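Local coordinates for penicillin-binding protein 2 (Pbp2) (Helicobacter pylori, PDB 5LP5) that probably cross-links peptidoglycan as a penicillin-binding transpeptidase, and forms a complex with MreC for building the bacterial cell wall, at residues G54-L64 and N229-R238; D177-V186 and N196-G204. All coordinates share one frame; numbering follows the deposited sequence.

Contact 1: residues G54-L64 and N229-R238; sequences GNITDRNDEFL and NHLQLSLDKR
Ile-56 and Thr-57 run parallel to Leu-231 and Gln-232 as a short two-strand pairing, laced by three backbone bonds: Leu-231 N to Asn-55 O (2.8 Å), Thr-57 N to Leu-231 O (2.7 Å) and Leu-233 N to Thr-57 O. Leu-231 O also receives Thr-57 OG1, which approaches from above the carbonyl plane at 3.1 Å, so two donors grip one oxygen. Beyond the strand, Asp-58 ties the 58-61 turn to the start of helix 237-246. With its CG trans to the backbone N (chi1 171°), it sends OD1 to Lys-237 N (2.6 Å), while OD2 closes an Asx turn onto Asn-60 N. A water donates to both Asp-58 OD1 and Asp-236 OD1, bridging two acids that would otherwise probably repel. Asp-236 is itself the N-cap: its OD1 takes Arg-238 N, the carboxylate pairs with the Arg-238 guanidinium, and OD2 also meets Tyr-587. The extended Arg-59 lays NH1 on an in-plane lone pair of Ser-234 O (3.1 Å), and its NH2 reaches Glu-263 in a salt bridge. On the apolar face Ile-56 CG2 rests on Leu-233 CD1 (3.7 Å). Leu-163 of helix 160-163 packs against this face, touching Leu-64 as well, while Ile-191 and Leu-199 from helices 190-194 and 196-200 meet Ile-56 and Leu-231; strand 63-76 pairs antiparallel with strand 56-57.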
loop_
_atom_site.group_PDB
_atom_site.type_symbol
_atom_site.label_atom_id
_atom_site.label_comp_id
_atom_site.label_asym_id
_atom_site.label_seq_id
_atom_site.Cartn_x
_atom_site.Cartn_y
_atom_site.Cartn_z
ATOM N N GLY A 54 -6.512 -2.951 -3.146
ATOM C CA GLY A 54 -6.188 -2.844 -4.579
ATOM C C GLY A 54 -5.766 -1.460 -5.053
ATOM O O GLY A 54 -6.213 -0.443 -4.522
ATOM N N ASN A 55 -4.904 -1.431 -6.066
ATOM C CA ASN A 55 -4.433 -0.173 -6.644
ATOM C C ASN A 55 -5.470 0.416 -7.578
ATOM O O ASN A 55 -6.201 -0.320 -8.250
ATOM C CB ASN A 55 -3.161 -0.381 -7.459
ATOM C CG ASN A 55 -1.947 -0.653 -6.607
ATOM O OD1 ASN A 55 -1.906 -0.337 -5.422
ATOM N ND2 ASN A 55 -0.934 -1.248 -7.222
ATOM N N ILE A 56 -5.506 1.744 -7.637
ATOM C CA ILE A 56 -6.335 2.438 -8.614
ATOM C C ILE A 56 -5.457 3.031 -9.715
ATOM O O ILE A 56 -4.515 3.795 -9.446
ATOM C CB ILE A 56 -7.234 3.533 -7.977
ATOM C CG1 ILE A 56 -8.198 2.897 -6.987
ATOM C CG2 ILE A 56 -8.053 4.266 -9.040
ATOM C CD1 ILE A 56 -9.010 3.884 -6.170
ATOM N N THR A 57 -5.794 2.680 -10.956
ATOM C CA THR A 57 -4.994 3.077 -12.106
ATOM C C THR A 57 -5.773 3.891 -13.133
ATOM O O THR A 57 -6.907 3.577 -13.491
ATOM C CB THR A 57 -4.323 1.869 -12.818
ATOM O OG1 THR A 57 -5.196 0.727 -12.820
ATOM C CG2 THR A 57 -3.066 1.502 -12.114
ATOM N N ASP A 58 -5.130 4.982 -13.526
ATOM C CA ASP A 58 -5.321 5.712 -14.791
ATOM C C ASP A 58 -5.524 4.843 -16.059
ATOM O O ASP A 58 -5.173 3.662 -16.128
ATOM C CB ASP A 58 -4.055 6.593 -14.920
ATOM C CG ASP A 58 -3.913 7.279 -16.233
ATOM O OD1 ASP A 58 -4.201 8.480 -16.309
ATOM O OD2 ASP A 58 -3.447 6.629 -17.175
ATOM N N ARG A 59 -6.097 5.464 -17.070
ATOM C CA ARG A 59 -6.298 4.842 -18.384
ATOM C C ARG A 59 -5.074 4.109 -18.912
ATOM O O ARG A 59 -5.201 3.068 -19.534
ATOM C CB ARG A 59 -6.655 5.953 -19.361
ATOM C CG ARG A 59 -6.945 5.523 -20.758
ATOM C CD ARG A 59 -7.564 6.673 -21.519
ATOM N NE ARG A 59 -8.395 6.112 -22.570
ATOM C CZ ARG A 59 -9.599 5.599 -22.388
ATOM N NH1 ARG A 59 -10.179 5.603 -21.194
ATOM N NH2 ARG A 59 -10.240 5.095 -23.422
ATOM N N ASN A 60 -3.907 4.706 -18.680
ATOM C CA ASN A 60 -2.637 4.244 -19.214
ATOM C C ASN A 60 -1.755 3.653 -18.125
ATOM O O ASN A 60 -0.523 3.642 -18.257
ATOM C CB ASN A 60 -1.896 5.412 -19.864
ATOM C CG ASN A 60 -2.623 5.966 -21.062
ATOM O OD1 ASN A 60 -3.141 5.218 -21.893
ATOM N ND2 ASN A 60 -2.636 7.290 -21.176
ATOM N N ASP A 61 -2.377 3.170 -17.055
ATOM C CA ASP A 61 -1.650 2.452 -16.013
ATOM C C ASP A 61 -0.729 3.349 -15.154
ATOM O O ASP A 61 0.197 2.859 -14.525
ATOM C CB ASP A 61 -0.851 1.272 -16.621
ATOM C CG ASP A 61 -1.733 0.282 -17.370
ATOM O OD1 ASP A 61 -2.828 -0.025 -16.848
ATOM O OD2 ASP A 61 -1.333 -0.206 -18.459
ATOM N N GLU A 62 -0.976 4.652 -15.112
ATOM C CA GLU A 62 -0.350 5.494 -14.092
ATOM C C GLU A 62 -1.042 5.228 -12.732
ATOM O O GLU A 62 -2.222 4.885 -12.679
ATOM C CB GLU A 62 -0.455 6.981 -14.463
ATOM C CG GLU A 62 0.222 7.378 -15.762
ATOM C CD GLU A 62 1.714 7.591 -15.628
ATOM O OE1 GLU A 62 2.176 8.107 -14.597
ATOM O OE2 GLU A 62 2.440 7.257 -16.581
ATOM N N PHE A 63 -0.298 5.387 -11.638
ATOM C CA PHE A 63 -0.851 5.261 -10.290
ATOM C C PHE A 63 -1.617 6.503 -9.840
ATOM O O PHE A 63 -1.073 7.615 -9.811
ATOM C CB PHE A 63 0.265 5.008 -9.279
ATOM C CG PHE A 63 0.859 3.653 -9.382
ATOM C CD1 PHE A 63 2.023 3.453 -10.071
ATOM C CD2 PHE A 63 0.236 2.569 -8.796
ATOM C CE1 PHE A 63 2.570 2.194 -10.179
ATOM C CE2 PHE A 63 0.774 1.304 -8.897
ATOM C CZ PHE A 63 1.944 1.116 -9.586
ATOM N N LEU A 64 -2.869 6.285 -9.454
ATOM C CA LEU A 64 -3.682 7.319 -8.832
ATOM C C LEU A 64 -3.801 7.086 -7.334
ATOM O O LEU A 64 -3.751 8.049 -6.543
ATOM C CB LEU A 64 -5.069 7.347 -9.472
ATOM C CG LEU A 64 -5.074 7.724 -10.953
ATOM C CD1 LEU A 64 -6.415 7.429 -11.610
ATOM C CD2 LEU A 64 -4.687 9.178 -11.120
ATOM N N ASN A 229 -7.311 -7.449 -7.201
ATOM C CA ASN A 229 -8.168 -6.465 -6.558
ATOM C C ASN A 229 -7.992 -5.063 -7.150
ATOM O O ASN A 229 -8.667 -4.137 -6.733
ATOM C CB ASN A 229 -7.883 -6.435 -5.058
ATOM C CG ASN A 229 -8.191 -7.770 -4.377
ATOM O OD1 ASN A 229 -9.108 -8.512 -4.766
ATOM N ND2 ASN A 229 -7.421 -8.079 -3.345
ATOM N N HIS A 230 -7.113 -4.925 -8.140
ATOM C CA HIS A 230 -6.814 -3.623 -8.770
ATOM C C HIS A 230 -7.991 -3.108 -9.591
ATOM O O HIS A 230 -8.884 -3.864 -9.968
ATOM C CB HIS A 230 -5.622 -3.750 -9.717
ATOM C CG HIS A 230 -5.938 -4.556 -10.937
ATOM N ND1 HIS A 230 -5.963 -5.936 -10.922
ATOM C CD2 HIS A 230 -6.307 -4.183 -12.187
ATOM C CE1 HIS A 230 -6.303 -6.381 -12.115
ATOM N NE2 HIS A 230 -6.515 -5.339 -12.903
ATOM N N LEU A 231 -7.972 -1.813 -9.882
ATOM C CA LEU A 231 -9.062 -1.165 -10.623
ATOM C C LEU A 231 -8.526 -0.099 -11.568
ATOM O O LEU A 231 -7.779 0.803 -11.174
ATOM C CB LEU A 231 -10.080 -0.532 -9.669
ATOM C CG LEU A 231 -11.278 0.220 -10.263
ATOM C CD1 LEU A 231 -12.159 -0.689 -11.101
ATOM C CD2 LEU A 231 -12.099 0.842 -9.149
ATOM N N GLN A 232 -8.931 -0.203 -12.825
ATOM C CA GLN A 232 -8.505 0.741 -13.840
ATOM C C GLN A 232 -9.629 1.724 -14.213
ATOM O O GLN A 232 -10.750 1.306 -14.548
ATOM C CB GLN A 232 -8.030 -0.012 -15.081
ATOM C CG GLN A 232 -7.086 0.808 -15.932
ATOM C CD GLN A 232 -6.870 0.236 -17.307
ATOM O OE1 GLN A 232 -7.519 -0.741 -17.727
ATOM N NE2 GLN A 232 -5.943 0.864 -18.040
ATOM N N LEU A 233 -9.299 3.018 -14.171
ATOM C CA LEU A 233 -10.220 4.101 -14.507
ATOM C C LEU A 233 -9.879 4.693 -15.865
ATOM O O LEU A 233 -8.732 4.634 -16.317
ATOM C CB LEU A 233 -10.159 5.235 -13.479
ATOM C CG LEU A 233 -10.339 4.878 -12.013
ATOM C CD1 LEU A 233 -10.388 6.130 -11.175
ATOM C CD2 LEU A 233 -11.606 4.076 -11.813
ATOM N N SER A 234 -10.885 5.306 -16.482
ATOM C CA SER A 234 -10.767 5.872 -17.815
ATOM C C SER A 234 -10.091 7.234 -17.862
ATOM O O SER A 234 -9.741 7.705 -18.936
ATOM C CB SER A 234 -12.146 5.972 -18.451
ATOM O OG SER A 234 -13.040 6.660 -17.588
ATOM N N LEU A 235 -9.893 7.865 -16.712
ATOM C CA LEU A 235 -9.192 9.144 -16.697
ATOM C C LEU A 235 -7.856 9.091 -17.435
ATOM O O LEU A 235 -7.212 8.057 -17.461
ATOM C CB LEU A 235 -8.926 9.587 -15.257
ATOM C CG LEU A 235 -10.099 9.899 -14.344
ATOM C CD1 LEU A 235 -9.534 10.263 -12.979
ATOM C CD2 LEU A 235 -10.931 11.029 -14.890
ATOM N N ASP A 236 -7.434 10.209 -18.008
ATOM C CA ASP A 236 -6.066 10.366 -18.466
ATOM C C ASP A 236 -5.395 11.408 -17.602
ATOM O O ASP A 236 -5.805 12.545 -17.568
ATOM C CB ASP A 236 -6.024 10.802 -19.925
ATOM C CG ASP A 236 -4.586 10.880 -20.493
ATOM O OD1 ASP A 236 -3.626 11.095 -19.707
ATOM O OD2 ASP A 236 -4.424 10.753 -21.733
ATOM N N LYS A 237 -4.345 11.004 -16.919
ATOM C CA LYS A 237 -3.637 11.855 -15.956
ATOM C C LYS A 237 -3.135 13.172 -16.557
ATOM O O LYS A 237 -3.088 14.197 -15.874
ATOM C CB LYS A 237 -2.468 11.060 -15.351
ATOM C CG LYS A 237 -1.583 11.839 -14.418
ATOM C CD LYS A 237 -0.362 11.012 -14.040
ATOM C CE LYS A 237 0.618 11.883 -13.273
ATOM N NZ LYS A 237 1.683 11.127 -12.563
ATOM N N ARG A 238 -2.760 13.155 -17.829
ATOM C CA ARG A 238 -2.278 14.371 -18.479
ATOM C C ARG A 238 -3.436 15.341 -18.680
ATOM O O ARG A 238 -3.343 16.519 -18.344
ATOM C CB ARG A 238 -1.628 14.043 -19.813
ATOM C CG ARG A 238 -0.336 13.244 -19.674
ATOM C CD ARG A 238 0.039 12.519 -20.965
ATOM N NE ARG A 238 -0.966 11.527 -21.317
ATOM C CZ ARG A 238 -1.008 10.862 -22.467
ATOM N NH1 ARG A 238 -0.083 11.061 -23.396
ATOM N NH2 ARG A 238 -1.980 9.991 -22.696
HETATM O O HOH W 1 -2.401 9.153 -18.205
#

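Contact 2: residues D177-V186 and N196-G204; sequences DEENQYSQIV and NKLLQGKVG
Within the dimerisation domain, a 3-10 turn and the strand that follows it pack against the helix 196-200 and the glycine-ended exit from that helix. Glu-179 reaches across with an extended chain, its CG trans to the backbone N (chi1 -167°), and OE2 accepts Val-203 N at 3.1 Å from above the carboxylate plane. This bond holds the chain just after Gly-201, whose positive phi lets it turn away from the helix. Beside it Val-203 presses both methyls on Tyr-182, CG1 coming within 3.4 Å of CD2, with the two side chains crossing at about a right angle. Phe-48 meets the same tyrosine ring. Gln-200 fills the middle of the contact: its amide NE2 stands 2.6 Å from Ile-185 O and also borders Ser-183. Its OE1 lies 3.1 Å from Asn-180 OD1, two acceptors that form no bond in the model, their amide planes 58° apart; Asn-180 is instead held through ND2 by Asp-173 O. Asn-196 comes up beside Val-186, its OD1 3.6 Å from Val-186 CA, and that oxygen takes Gly-187 N and Arg-53 NH1. Asp-177 OD1 meets the Lys-197 CE methylene at 3.6 Å, the charged ends remaining beyond salt-bridge range. In sum, a carboxylate from a 3-10 segment accepts a backbone N-H just past the C-terminal end of a helix finished by a positive-phi glycine.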
loop_
_atom_site.group_PDB
_atom_site.type_symbol
_atom_site.label_atom_id
_atom_site.label_comp_id
_atom_site.label_asym_id
_atom_site.label_seq_id
_atom_site.Cartn_x
_atom_site.Cartn_y
_atom_site.Cartn_z
ATOM N N ASP A 177 -21.084 -3.876 6.204
ATOM C CA ASP A 177 -20.457 -5.015 5.557
ATOM C C ASP A 177 -19.575 -5.677 6.593
ATOM O O ASP A 177 -18.498 -5.173 6.908
ATOM C CB ASP A 177 -19.624 -4.561 4.354
ATOM C CG ASP A 177 -19.135 -5.718 3.515
ATOM O OD1 ASP A 177 -19.907 -6.209 2.665
ATOM O OD2 ASP A 177 -17.977 -6.131 3.699
ATOM N N GLU A 178 -20.044 -6.798 7.137
ATOM C CA GLU A 178 -19.319 -7.487 8.204
ATOM C C GLU A 178 -17.830 -7.682 7.884
ATOM O O GLU A 178 -16.996 -7.637 8.788
ATOM C CB GLU A 178 -19.983 -8.822 8.548
ATOM C CG GLU A 178 -20.111 -9.804 7.393
ATOM C CD GLU A 178 -20.558 -11.188 7.850
ATOM O OE1 GLU A 178 -21.104 -11.316 8.972
ATOM O OE2 GLU A 178 -20.375 -12.156 7.077
ATOM N N GLU A 179 -17.499 -7.867 6.603
ATOM C CA GLU A 179 -16.108 -8.110 6.199
ATOM C C GLU A 179 -15.194 -6.863 6.177
ATOM O O GLU A 179 -14.031 -6.952 5.803
ATOM C CB GLU A 179 -16.037 -8.827 4.847
ATOM C CG GLU A 179 -14.636 -9.361 4.590
ATOM C CD GLU A 179 -14.478 -10.123 3.303
ATOM O OE1 GLU A 179 -15.404 -10.864 2.912
ATOM O OE2 GLU A 179 -13.392 -9.987 2.709
ATOM N N ASN A 180 -15.698 -5.707 6.585
ATOM C CA ASN A 180 -14.831 -4.534 6.746
ATOM C C ASN A 180 -13.889 -4.679 7.952
ATOM O O ASN A 180 -12.986 -3.875 8.131
ATOM C CB ASN A 180 -15.664 -3.258 6.921
ATOM C CG ASN A 180 -16.407 -2.852 5.659
ATOM O OD1 ASN A 180 -15.951 -3.087 4.541
ATOM N ND2 ASN A 180 -17.551 -2.197 5.841
ATOM N N GLN A 181 -14.105 -5.702 8.773
ATOM C CA GLN A 181 -13.431 -5.822 10.070
ATOM C C GLN A 181 -11.975 -6.272 10.001
ATOM O O GLN A 181 -11.185 -5.924 10.873
ATOM C CB GLN A 181 -14.190 -6.796 10.976
ATOM C CG GLN A 181 -14.256 -8.223 10.436
ATOM C CD GLN A 181 -14.445 -9.254 11.524
ATOM O OE1 GLN A 181 -13.730 -9.272 12.529
ATOM N NE2 GLN A 181 -15.420 -10.116 11.331
ATOM N N TYR A 182 -11.620 -7.039 8.979
ATOM C CA TYR A 182 -10.301 -7.675 8.927
ATOM C C TYR A 182 -9.204 -6.693 8.557
ATOM O O TYR A 182 -8.038 -6.920 8.869
ATOM C CB TYR A 182 -10.298 -8.854 7.951
ATOM C CG TYR A 182 -11.248 -9.954 8.343
ATOM C CD1 TYR A 182 -11.021 -10.711 9.481
ATOM C CD2 TYR A 182 -12.381 -10.235 7.572
ATOM C CE1 TYR A 182 -11.911 -11.712 9.862
ATOM C CE2 TYR A 182 -13.271 -11.236 7.928
ATOM C CZ TYR A 182 -13.033 -11.981 9.073
ATOM O OH TYR A 182 -13.914 -12.984 9.433
ATOM N N SER A 183 -9.583 -5.608 7.888
ATOM C CA SER A 183 -8.636 -4.548 7.530
ATOM C C SER A 183 -8.801 -3.282 8.371
ATOM O O SER A 183 -7.825 -2.606 8.655
ATOM C CB SER A 183 -8.756 -4.200 6.041
ATOM O OG SER A 183 -10.076 -4.413 5.570
ATOM N N GLN A 184 -10.028 -2.968 8.767
ATOM C CA GLN A 184 -10.362 -1.664 9.363
ATOM C C GLN A 184 -9.989 -0.490 8.443
ATOM O O GLN A 184 -9.650 0.604 8.907
ATOM C CB GLN A 184 -9.764 -1.506 10.774
ATOM C CG GLN A 184 -10.812 -1.470 11.904
ATOM C CD GLN A 184 -11.148 -2.842 12.465
ATOM O OE1 GLN A 184 -10.286 -3.519 13.013
ATOM N NE2 GLN A 184 -12.408 -3.245 12.357
ATOM N N ILE A 185 -10.084 -0.736 7.136
ATOM C CA ILE A 185 -9.837 0.267 6.105
ATOM C C ILE A 185 -10.973 0.190 5.091
ATOM O O ILE A 185 -11.131 -0.808 4.379
ATOM C CB ILE A 185 -8.487 0.024 5.383
ATOM C CG1 ILE A 185 -7.316 0.155 6.358
ATOM C CG2 ILE A 185 -8.286 0.993 4.223
ATOM C CD1 ILE A 185 -7.219 1.507 7.033
ATOM N N VAL A 186 -11.752 1.263 5.013
ATOM C CA VAL A 186 -12.914 1.326 4.115
ATOM C C VAL A 186 -12.994 2.650 3.348
ATOM O O VAL A 186 -12.515 3.693 3.810
ATOM C CB VAL A 186 -14.239 1.088 4.875
ATOM C CG1 VAL A 186 -14.472 -0.396 5.063
ATOM C CG2 VAL A 186 -14.220 1.797 6.214
ATOM N N ASN A 196 -15.622 -0.296 -3.113
ATOM C CA ASN A 196 -14.943 -0.762 -1.897
ATOM C C ASN A 196 -14.772 -2.266 -1.881
ATOM O O ASN A 196 -13.675 -2.771 -1.655
ATOM C CB ASN A 196 -15.698 -0.381 -0.651
ATOM C CG ASN A 196 -14.852 -0.540 0.596
ATOM O OD1 ASN A 196 -13.915 0.217 0.796
ATOM N ND2 ASN A 196 -15.172 -1.519 1.437
ATOM N N LYS A 197 -15.872 -2.977 -2.114
ATOM C CA LYS A 197 -15.850 -4.430 -2.129
ATOM C C LYS A 197 -14.783 -4.979 -3.050
ATOM O O LYS A 197 -14.032 -5.867 -2.657
ATOM C CB LYS A 197 -17.204 -4.976 -2.555
ATOM C CG LYS A 197 -18.261 -4.817 -1.493
ATOM C CD LYS A 197 -19.398 -5.800 -1.707
ATOM C CE LYS A 197 -20.557 -5.516 -0.759
ATOM N NZ LYS A 197 -21.166 -4.176 -1.015
ATOM N N LEU A 198 -14.725 -4.456 -4.269
ATOM C CA LEU A 198 -13.691 -4.854 -5.227
ATOM C C LEU A 198 -12.293 -4.585 -4.682
ATOM O O LEU A 198 -11.482 -5.489 -4.565
ATOM C CB LEU A 198 -13.885 -4.120 -6.560
ATOM C CG LEU A 198 -12.825 -4.336 -7.639
ATOM C CD1 LEU A 198 -12.890 -5.766 -8.115
ATOM C CD2 LEU A 198 -12.992 -3.409 -8.831
ATOM N N LEU A 199 -12.036 -3.327 -4.344
ATOM C CA LEU A 199 -10.692 -2.869 -3.957
ATOM C C LEU A 199 -10.155 -3.590 -2.721
ATOM O O LEU A 199 -8.952 -3.883 -2.614
ATOM C CB LEU A 199 -10.705 -1.354 -3.723
ATOM C CG LEU A 199 -10.851 -0.554 -5.022
ATOM C CD1 LEU A 199 -11.301 0.881 -4.748
ATOM C CD2 LEU A 199 -9.537 -0.575 -5.802
ATOM N N GLN A 200 -11.068 -3.880 -1.804
ATOM C CA GLN A 200 -10.722 -4.521 -0.551
ATOM C C GLN A 200 -10.393 -5.987 -0.751
ATOM O O GLN A 200 -9.511 -6.529 -0.099
ATOM C CB GLN A 200 -11.883 -4.403 0.434
ATOM C CG GLN A 200 -11.520 -4.862 1.828
ATOM C CD GLN A 200 -12.298 -4.124 2.880
ATOM O OE1 GLN A 200 -13.511 -4.311 3.014
ATOM N NE2 GLN A 200 -11.609 -3.254 3.620
ATOM N N GLY A 201 -11.123 -6.638 -1.637
ATOM C CA GLY A 201 -10.940 -8.066 -1.853
ATOM C C GLY A 201 -11.558 -8.933 -0.774
ATOM O O GLY A 201 -12.242 -8.435 0.107
ATOM N N LYS A 202 -11.316 -10.238 -0.854
ATOM C CA LYS A 202 -11.902 -11.220 0.070
ATOM C C LYS A 202 -10.801 -11.781 0.967
ATOM O O LYS A 202 -9.698 -12.061 0.488
ATOM C CB LYS A 202 -12.566 -12.375 -0.684
ATOM C CG LYS A 202 -13.547 -11.947 -1.760
ATOM C CD LYS A 202 -13.620 -12.960 -2.900
ATOM C CE LYS A 202 -14.418 -14.191 -2.501
ATOM N NZ LYS A 202 -15.863 -13.871 -2.313
ATOM N N VAL A 203 -11.083 -11.944 2.257
ATOM C CA VAL A 203 -10.132 -12.604 3.136
ATOM C C VAL A 203 -10.081 -14.088 2.844
ATOM O O VAL A 203 -11.032 -14.674 2.334
ATOM C CB VAL A 203 -10.462 -12.479 4.632
ATOM C CG1 VAL A 203 -10.219 -11.062 5.114
ATOM C CG2 VAL A 203 -11.874 -12.992 4.922
ATOM N N GLY A 204 -8.948 -14.677 3.184
ATOM C CA GLY A 204 -8.820 -16.108 3.240
ATOM C C GLY A 204 -8.442 -16.400 4.668
ATOM O O GLY A 204 -8.336 -15.494 5.500
#

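Read from the N terminus, the chain lays down 54-64 early and runs through strand 63-76 and on to 177-186, still in the dimerisation region. Contact 2 then closes a short loop with 196-204 after helix 190-194. Contact 1 closes last and far more widely, when 229-238 returns to pair with 54-64, so the small loop lies wholly within the large one and the two do not cross. They also touch: Leu-199 O probably accepts Gly-54 N at 2.7 Å, and Leu-198 packs on Leu-231. Contact 2 ties the 3-10 segment 178-180 and strand 185-187 to helix 196-200, while contact 1 joins the dimerisation part to helix 237-246, just ahead of the transpeptidase strands.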